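Local coordinates for phosphodiesterase (Salpingoeca rosetta, PDB 7CJ3), which binds retinal inside a bundle of transmembrane helices of the bacteriorhodopsin-like family, at residues 160-165 against 193-198; 139-144 against 266-271; 201-206 against 223-228. One frame throughout, in Å; residues are numbered along the deposited sequence.

Contact 1 of 3, residues 160-165 against 193-198; sequences ATADAL and IYVMLH. With OLC ((2R)-2,3-dihydroxypropyl (9Z)-octadec-9-enoate), chain O.
A single methyl group carries nearly all of this helix-helix contact: CG2 of Val195, which lies 3.8 Å from CB of Ala162 and 4.1 Å from the backbone N of Asp163. Val195 presents this branch by placing it beside its own backbone N and anti to the carbonyl carbon, while CG1 takes the position anti to N (chi1 162°). With a methyl facing a methyl, the backbones come close, and the CA atoms of Asp163 and Val195 are 6.9 Å apart. The contact joins helices 153-173 and 178-207, consecutive in the bacteriorhodopsin-like bundle. The Asp163 side chain, about 5 Å from retinal, packs against Cys138 and Leu142 of helix 128-149. On the 193-198 side, the imidazole of His198 turns back on its own helix, ND1 donating to Tyr194 O (3.0 Å, 156°) from the face of the carbonyl opposite to the one used by His198 N. Tyr194 OH bonds to Asp158 OD2, and Tyr194 CB meets the lipid chain. The polar ends of Tyr194 and His198 thus find partners beside the contact, and the touch between the segments rests on apolar packing.

Contact 2 of 3, residues 139-144 against 266-271; sequences PTLLYW and VGLAMI. With OLC ((2R)-2,3-dihydroxypropyl (9Z)-octadec-9-enoate), chain R.
With CG beside the backbone N in both Leu268 and Leu141 (chi1 -69° and -78°) and the indole of Trp144 anti to N (chi1 -180°), three side chains directed across the contact converge, one face of the ring coming over Leu268. The link is focused on one methyl: CD1 of Leu268 approaches CD2 of Leu141 at 3.6 Å, the two leucines crossing at a slant. The same CD1 is displaced toward the rim of the Trp144 indole, with CZ3 the nearest ring atom at 4.2 Å. One leucine end is therefore shared between an aliphatic branch and an aromatic face, and Leu268 gives up more surface here than either partner. The backbones stay well apart, 9.2 Å between the CA atoms of Leu141 and Leu268, and within the two segments these buried side chains make the connection. The indole is also fixed at its polar edge, where NE1 bonds to Leu91 O.

Segment 139-144 begins at a kink, since the N atoms of Pro139 and Thr140 have no bond to the preceding turn. Leu141 lines the retinal pocket and touches the ligand, so this hydrophobic contact continues from the pocket wall. Helix 86-111 packs on helix 128-149 through Leu95, which touches both Leu141 and Trp144. Helix 219-233 adds Leu225, in touch with Trp144, Leu268 and Ile271. On helix 250-277, Ala269 touches Asp76 of helix 58-81, and Val266 and Met270 rest on Phe71 of the second subunit.

Contact 3 of 3, residues 201-206 against 223-228; sequences GMFGKA and HLLRCE. With OLC ((2R)-2,3-dihydroxypropyl (9Z)-octadec-9-enoate), chain N.
Apolar packing centres on Phe203, whose ring lies against two residues of segment 223-228. Its CE1 is 3.9 Å from CB of Leu225, the two side chains crossing at about a right angle, and its CD2 lies 3.8 Å from CB of Arg226. The aliphatic part of the arginine adds to this: CD of Arg226 is 3.8 Å from CB of Phe203, and the two side chains run past each other in opposite directions. Arg226 starts from the crowded position between backbone N and carbonyl carbon (chi1 61°) and then extends fully to NE, which carries its head group across to Gly204.

The charged end has different company. NH1 of Arg226 passes 3.7 Å from CA of Gly204, a residue without a side chain at the place where the head group and the lipid glycerol both approach. The guanidinium plane is turned 56° from the Phe203 ring, and the group makes a cation-pi interaction with Trp200.

Lipid contact completes the set: O19 of OLC is 3.5 Å from NH1 of Arg226, approaching obliquely, and Trp200 NE1 bonds to the same lipid. The positive charge probably attracts the ester carbonyl oxygen O19 weakly, at a distance too long to be called a bond here.

The contact joins helices 178-207 and 219-233, consecutive in the bacteriorhodopsin-like bundle, away from the retinal. The two segments run antiparallel at 172°, with axes 9.7 Å apart. Helix 128-149 lies beside the pair, Cys145 touching Phe203 and Ser149 touching Met202, while helix 250-277 meets Glu228 through Ile271.

How the contacts relate
Contacts 1 and 3 both draw on helix 178-207, at successive places along it, and their centres are 15 Å apart. Both are nested within the long loop that contact 2 closes. Contact 2 is joined to contact 1 through helices 128-149 and 153-173, with CA of Ala160 3.8 Å from CD1 of Leu142. It is joined to contact 3, whose centre is 12 Å away, through CH2 of Trp144, 3.6 Å from CD1 of Leu225. Retinal lies nearest contacts 1 and 2: the side chains of Leu141 and Asp163 are about 4 and 5 Å from it, whereas that of Leu225 in contact 3 is about 12 Å away.

Contact 1 of 3, residues 160-165 against 193-198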
# COMPACT_ATOMS: atom_id res chain seq x y z
N ALA B 160 6.83 24.29 10.76
CA ALA B 160 7.00 23.05 11.56
C ALA B 160 6.46 23.27 12.97
O ALA B 160 5.83 22.36 13.53
CB ALA B 160 8.44 22.65 11.59
N THR B 161 6.69 24.45 13.54
CA THR B 161 6.23 24.80 14.91
C THR B 161 4.71 24.95 14.88
O THR B 161 4.04 24.25 15.68
CB THR B 161 6.97 26.03 15.45
OG1 THR B 161 8.37 25.74 15.42
CG2 THR B 161 6.53 26.40 16.85
N ALA B 162 4.20 25.81 13.98
CA ALA B 162 2.75 26.10 13.82
C ALA B 162 2.01 24.78 13.59
O ALA B 162 1.02 24.53 14.28
CB ALA B 162 2.53 27.06 12.69
N ASP B 163 2.54 23.93 12.70
CA ASP B 163 1.97 22.59 12.43
C ASP B 163 1.85 21.78 13.73
O ASP B 163 0.74 21.27 14.02
CB ASP B 163 2.77 21.89 11.34
CG ASP B 163 2.08 20.63 10.83
OD1 ASP B 163 0.86 20.43 11.11
OD2 ASP B 163 2.74 19.86 10.15
N ALA B 164 2.93 21.66 14.52
CA ALA B 164 2.90 20.93 15.81
C ALA B 164 1.82 21.51 16.74
O ALA B 164 1.02 20.71 17.29
CB ALA B 164 4.26 20.98 16.43
N LEU B 165 1.77 22.85 16.90
CA LEU B 165 0.79 23.53 17.80
C LEU B 165 -0.64 23.28 17.32
O LEU B 165 -1.53 22.93 18.12
CB LEU B 165 1.10 25.04 17.85
CG LEU B 165 2.53 25.41 18.24
CD1 LEU B 165 2.69 26.92 18.42
CD2 LEU B 165 2.99 24.72 19.50
N ILE B 193 -4.17 27.01 7.45
CA ILE B 193 -4.20 27.88 6.24
C ILE B 193 -2.85 28.62 6.14
O ILE B 193 -2.23 28.61 5.04
CB ILE B 193 -5.36 28.90 6.25
CG1 ILE B 193 -6.74 28.26 6.46
CG2 ILE B 193 -5.35 29.74 4.97
CD1 ILE B 193 -7.11 27.29 5.38
N TYR B 194 -2.43 29.27 7.23
CA TYR B 194 -1.14 30.00 7.30
C TYR B 194 -0.02 29.08 6.82
O TYR B 194 0.87 29.50 6.04
CB TYR B 194 -0.94 30.55 8.72
CG TYR B 194 0.47 31.00 9.00
CD1 TYR B 194 0.88 32.30 8.74
CD2 TYR B 194 1.40 30.11 9.52
CE1 TYR B 194 2.19 32.70 8.97
CE2 TYR B 194 2.72 30.48 9.72
CZ TYR B 194 3.11 31.79 9.46
OH TYR B 194 4.41 32.13 9.70
N VAL B 195 -0.05 27.83 7.28
CA VAL B 195 0.98 26.79 7.00
C VAL B 195 0.97 26.44 5.51
O VAL B 195 2.07 26.47 4.87
CB VAL B 195 0.75 25.55 7.89
CG1 VAL B 195 1.48 24.32 7.36
CG2 VAL B 195 1.13 25.81 9.34
N MET B 196 -0.21 26.09 4.96
CA MET B 196 -0.33 25.66 3.55
C MET B 196 0.08 26.80 2.61
O MET B 196 0.65 26.51 1.52
CB MET B 196 -1.75 25.21 3.22
CG MET B 196 -2.16 23.87 3.87
SD MET B 196 -1.26 22.39 3.26
CE MET B 196 0.01 22.27 4.52
N LEU B 197 -0.17 28.06 3.00
CA LEU B 197 0.09 29.24 2.16
C LEU B 197 1.60 29.44 2.05
O LEU B 197 2.10 29.70 0.92
CB LEU B 197 -0.58 30.49 2.75
CG LEU B 197 -1.95 30.87 2.17
CD1 LEU B 197 -2.62 31.95 3.02
CD2 LEU B 197 -1.84 31.32 0.71
N HIS B 198 2.30 29.35 3.20
CA HIS B 198 3.76 29.55 3.30
C HIS B 198 4.49 28.36 2.69
O HIS B 198 5.53 28.59 2.03
CB HIS B 198 4.19 29.84 4.73
CG HIS B 198 4.02 31.27 5.11
ND1 HIS B 198 2.86 31.77 5.65
CD2 HIS B 198 4.89 32.31 5.02
CE1 HIS B 198 3.04 33.06 5.90
NE2 HIS B 198 4.27 33.42 5.51
C18 OLC O . -12.59 30.47 11.30
C10 OLC O . -4.81 32.63 8.35
C9 OLC O . -3.60 33.00 7.92
C17 OLC O . -11.99 31.87 11.32
C11 OLC O . -6.09 32.79 7.57
C8 OLC O . -3.35 33.67 6.60
C24 OLC O . 0.47 41.16 3.92
C16 OLC O . -10.53 31.82 10.86
C12 OLC O . -7.26 32.82 8.55
C7 OLC O . -1.85 33.87 6.34
C15 OLC O . -10.15 32.90 9.83
C13 OLC O . -8.34 31.77 8.31
C6 OLC O . -1.72 35.02 5.35
C14 OLC O . -9.77 32.34 8.44
C5 OLC O . -0.53 34.94 4.41
C4 OLC O . 0.76 34.90 5.18
C3 OLC O . 1.13 36.19 5.93
C2 OLC O . 1.28 37.42 5.01
C21 OLC O . 2.88 40.61 4.34
C1 OLC O . 2.28 38.44 5.55
C22 OLC O . 1.80 40.78 3.26
O19 OLC O . 2.42 38.61 6.75
O25 OLC O . -0.63 40.44 3.34
O23 OLC O . 2.21 41.77 2.29
O20 OLC O . 3.11 39.23 4.64

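Contact 2 of 3, residues 139-144 against 266-271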
# COMPACT_ATOMS: atom_id res chain seq x y z
N PRO B 139 5.70 17.80 11.11
CA PRO B 139 6.79 18.78 11.16
C PRO B 139 8.06 18.28 10.44
O PRO B 139 8.75 19.11 9.89
CB PRO B 139 6.94 19.06 12.66
CG PRO B 139 5.56 18.71 13.23
CD PRO B 139 5.17 17.48 12.44
N THR B 140 8.29 16.97 10.38
CA THR B 140 9.47 16.39 9.67
C THR B 140 9.24 16.45 8.15
O THR B 140 10.23 16.69 7.41
CB THR B 140 9.78 14.95 10.12
OG1 THR B 140 9.96 14.84 11.54
CG2 THR B 140 11.02 14.42 9.44
N LEU B 141 8.00 16.22 7.70
CA LEU B 141 7.62 16.31 6.26
C LEU B 141 7.79 17.76 5.78
O LEU B 141 8.25 17.96 4.64
CB LEU B 141 6.17 15.83 6.07
CG LEU B 141 5.99 14.32 6.05
CD1 LEU B 141 4.53 13.95 5.80
CD2 LEU B 141 6.90 13.66 5.03
N LEU B 142 7.45 18.73 6.64
CA LEU B 142 7.62 20.17 6.34
C LEU B 142 9.11 20.48 6.20
O LEU B 142 9.47 21.24 5.28
CB LEU B 142 6.96 21.01 7.44
CG LEU B 142 5.44 21.07 7.38
CD1 LEU B 142 4.89 21.76 8.61
CD2 LEU B 142 4.98 21.75 6.10
N TYR B 143 9.95 19.93 7.07
CA TYR B 143 11.42 20.15 7.03
C TYR B 143 11.95 19.57 5.71
O TYR B 143 12.85 20.15 5.10
CB TYR B 143 12.11 19.56 8.26
CG TYR B 143 13.61 19.38 8.10
CD1 TYR B 143 14.48 20.43 8.33
CD2 TYR B 143 14.14 18.17 7.68
CE1 TYR B 143 15.85 20.27 8.16
CE2 TYR B 143 15.50 18.00 7.50
CZ TYR B 143 16.35 19.06 7.72
OH TYR B 143 17.69 18.89 7.54
N TRP B 144 11.40 18.43 5.30
CA TRP B 144 11.72 17.77 4.01
C TRP B 144 11.36 18.70 2.84
O TRP B 144 12.08 18.71 1.81
CB TRP B 144 10.97 16.44 3.96
CG TRP B 144 11.17 15.61 2.74
CD1 TRP B 144 11.97 14.53 2.61
CD2 TRP B 144 10.51 15.78 1.47
NE1 TRP B 144 11.88 14.01 1.35
CE2 TRP B 144 10.98 14.75 0.63
CE3 TRP B 144 9.56 16.69 0.96
CZ2 TRP B 144 10.53 14.61 -0.70
CZ3 TRP B 144 9.12 16.54 -0.34
CH2 TRP B 144 9.60 15.51 -1.16
N VAL B 266 2.77 8.47 0.95
CA VAL B 266 3.34 7.70 -0.20
C VAL B 266 3.27 8.54 -1.47
O VAL B 266 4.05 8.28 -2.42
CB VAL B 266 2.65 6.35 -0.40
CG1 VAL B 266 2.76 5.49 0.85
CG2 VAL B 266 1.20 6.56 -0.84
N GLY B 267 2.35 9.50 -1.49
CA GLY B 267 2.28 10.53 -2.53
C GLY B 267 3.62 11.20 -2.75
O GLY B 267 3.95 11.42 -3.91
N LEU B 268 4.37 11.51 -1.68
CA LEU B 268 5.68 12.22 -1.73
C LEU B 268 6.74 11.30 -2.31
O LEU B 268 7.58 11.79 -3.09
CB LEU B 268 6.12 12.68 -0.33
CG LEU B 268 5.33 13.81 0.33
CD1 LEU B 268 6.09 14.32 1.56
CD2 LEU B 268 5.06 14.96 -0.62
N ALA B 269 6.71 10.01 -1.94
CA ALA B 269 7.66 8.97 -2.38
C ALA B 269 7.39 8.58 -3.82
O ALA B 269 8.34 8.18 -4.47
CB ALA B 269 7.57 7.76 -1.49
N MET B 270 6.15 8.65 -4.29
CA MET B 270 5.81 8.38 -5.71
C MET B 270 6.40 9.50 -6.60
O MET B 270 6.91 9.18 -7.67
CB MET B 270 4.30 8.27 -5.92
CG MET B 270 3.73 6.90 -5.57
SD MET B 270 1.89 6.85 -5.41
CE MET B 270 1.27 7.81 -6.80
N ILE B 271 6.34 10.76 -6.16
CA ILE B 271 6.73 11.95 -6.98
C ILE B 271 8.27 12.01 -7.08
O ILE B 271 8.79 12.40 -8.15
CB ILE B 271 6.10 13.26 -6.43
CG1 ILE B 271 4.61 13.36 -6.80
CG2 ILE B 271 6.87 14.49 -6.87
CD1 ILE B 271 3.80 14.31 -5.94
C18 OLC R . 12.53 19.48 18.95
C10 OLC R . 18.45 17.09 16.71
C9 OLC R . 17.36 16.76 16.01
C17 OLC R . 13.38 19.30 20.20
C11 OLC R . 18.45 18.14 17.80
C8 OLC R . 15.97 17.37 16.21
C16 OLC R . 14.87 19.54 19.96
C12 OLC R . 17.91 17.54 19.09
C7 OLC R . 15.32 17.74 14.85
C15 OLC R . 15.73 19.49 21.24
C13 OLC R . 17.93 18.54 20.27
C6 OLC R . 14.25 16.78 14.33
C14 OLC R . 16.74 18.35 21.24
C5 OLC R . 13.91 17.10 12.86
C4 OLC R . 13.10 15.98 12.16
C3 OLC R . 13.84 15.31 11.00

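Contact 3 of 3, residues 201-206 against 223-228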
# COMPACT_ATOMS: atom_id res chain seq x y z
N GLY B 201 4.27 28.98 -0.90
CA GLY B 201 5.25 30.06 -1.14
C GLY B 201 6.65 29.56 -1.44
O GLY B 201 7.21 29.94 -2.49
N MET B 202 7.22 28.74 -0.55
CA MET B 202 8.66 28.38 -0.58
C MET B 202 8.95 27.47 -1.77
O MET B 202 10.04 27.60 -2.36
CB MET B 202 9.13 27.74 0.74
CG MET B 202 8.54 26.38 1.03
SD MET B 202 9.37 25.56 2.44
CE MET B 202 8.81 26.57 3.81
N PHE B 203 8.01 26.60 -2.15
CA PHE B 203 8.06 25.82 -3.41
C PHE B 203 8.04 26.75 -4.62
O PHE B 203 8.74 26.44 -5.60
CB PHE B 203 6.89 24.86 -3.51
CG PHE B 203 7.13 23.57 -2.80
CD1 PHE B 203 8.01 22.64 -3.31
CD2 PHE B 203 6.47 23.28 -1.61
CE1 PHE B 203 8.21 21.43 -2.67
CE2 PHE B 203 6.70 22.07 -0.95
CZ PHE B 203 7.56 21.15 -1.50
N GLY B 204 7.24 27.83 -4.55
CA GLY B 204 7.15 28.87 -5.59
C GLY B 204 8.45 29.64 -5.76
O GLY B 204 8.93 29.77 -6.92
N LYS B 205 9.02 30.15 -4.66
CA LYS B 205 10.32 30.87 -4.69
C LYS B 205 11.31 30.02 -5.50
O LYS B 205 12.00 30.59 -6.41
CB LYS B 205 10.78 31.17 -3.26
CG LYS B 205 10.01 32.28 -2.58
CD LYS B 205 10.11 32.26 -1.07
CE LYS B 205 9.16 33.25 -0.42
NZ LYS B 205 9.31 33.32 1.06
N ALA B 206 11.28 28.69 -5.34
CA ALA B 206 12.27 27.72 -5.86
C ALA B 206 11.97 27.31 -7.31
O ALA B 206 12.88 26.83 -7.97
CB ALA B 206 12.32 26.52 -4.97
N HIS B 223 6.03 21.55 -8.16
CA HIS B 223 4.60 21.93 -8.27
C HIS B 223 3.70 20.77 -7.85
O HIS B 223 2.73 21.00 -7.10
CB HIS B 223 4.25 22.44 -9.68
CG HIS B 223 2.83 22.92 -9.76
ND1 HIS B 223 1.86 22.22 -10.45
CD2 HIS B 223 2.21 23.95 -9.17
CE1 HIS B 223 0.70 22.83 -10.29
NE2 HIS B 223 0.89 23.89 -9.50
N LEU B 224 3.99 19.57 -8.36
CA LEU B 224 3.23 18.33 -8.02
C LEU B 224 3.30 18.07 -6.51
O LEU B 224 2.28 17.64 -5.94
CB LEU B 224 3.79 17.18 -8.85
CG LEU B 224 3.35 17.24 -10.30
CD1 LEU B 224 3.92 16.06 -11.07
CD2 LEU B 224 1.83 17.26 -10.40
N LEU B 225 4.43 18.39 -5.87
CA LEU B 225 4.58 18.23 -4.41
C LEU B 225 3.64 19.17 -3.64
O LEU B 225 2.90 18.65 -2.77
CB LEU B 225 6.05 18.44 -4.05
CG LEU B 225 6.94 17.21 -4.31
CD1 LEU B 225 8.40 17.50 -3.96
CD2 LEU B 225 6.45 15.99 -3.55
N ARG B 226 3.66 20.48 -3.90
CA ARG B 226 2.80 21.46 -3.18
C ARG B 226 1.30 21.21 -3.42
O ARG B 226 0.48 21.55 -2.53
CB ARG B 226 3.20 22.89 -3.54
CG ARG B 226 3.05 23.27 -5.00
CD ARG B 226 3.48 24.71 -5.20
NE ARG B 226 3.31 25.22 -6.56
CZ ARG B 226 3.46 26.49 -6.91
NH1 ARG B 226 3.79 27.40 -6.01
NH2 ARG B 226 3.28 26.88 -8.15
N CYS B 227 0.93 20.65 -4.59
CA CYS B 227 -0.46 20.24 -4.93
C CYS B 227 -0.80 18.98 -4.13
O CYS B 227 -1.91 18.89 -3.60
CB CYS B 227 -0.63 19.99 -6.43
SG CYS B 227 -0.56 21.45 -7.51
N GLU B 228 0.13 18.04 -4.01
CA GLU B 228 -0.10 16.76 -3.31
C GLU B 228 -0.46 17.03 -1.84
O GLU B 228 -1.44 16.41 -1.37
CB GLU B 228 1.14 15.89 -3.42
CG GLU B 228 0.90 14.43 -3.08
CD GLU B 228 0.98 14.02 -1.62
OE1 GLU B 228 0.37 12.98 -1.33
OE2 GLU B 228 1.63 14.70 -0.78
C18 OLC N . -9.84 23.36 3.52
C10 OLC N . -2.45 27.50 -2.00
C9 OLC N . -2.17 28.33 -3.03
C17 OLC N . -9.25 24.39 2.56
C11 OLC N . -3.27 27.83 -0.79
C8 OLC N . -2.59 29.75 -3.18
C24 OLC N . 5.37 32.58 -8.83
C16 OLC N . -7.71 24.48 2.51
C12 OLC N . -3.93 26.59 -0.23
C7 OLC N . -1.65 30.49 -4.12
C15 OLC N . -7.21 25.80 1.89
C13 OLC N . -5.31 26.90 0.44
C6 OLC N . -1.49 31.97 -3.77
C14 OLC N . -5.92 25.61 1.08
C5 OLC N . -0.52 32.33 -2.61
C4 OLC N . 1.02 32.20 -2.84
C3 OLC N . 1.50 32.10 -4.31
C2 OLC N . 2.92 31.55 -4.53
C21 OLC N . 4.52 30.30 -7.99
C1 OLC N . 3.06 30.94 -5.95
C22 OLC N . 5.18 31.09 -9.15
O19 OLC N . 2.08 30.41 -6.49
O25 OLC N . 6.27 33.12 -9.78
O23 OLC N . 6.46 30.52 -9.55
O20 OLC N . 4.31 31.01 -6.74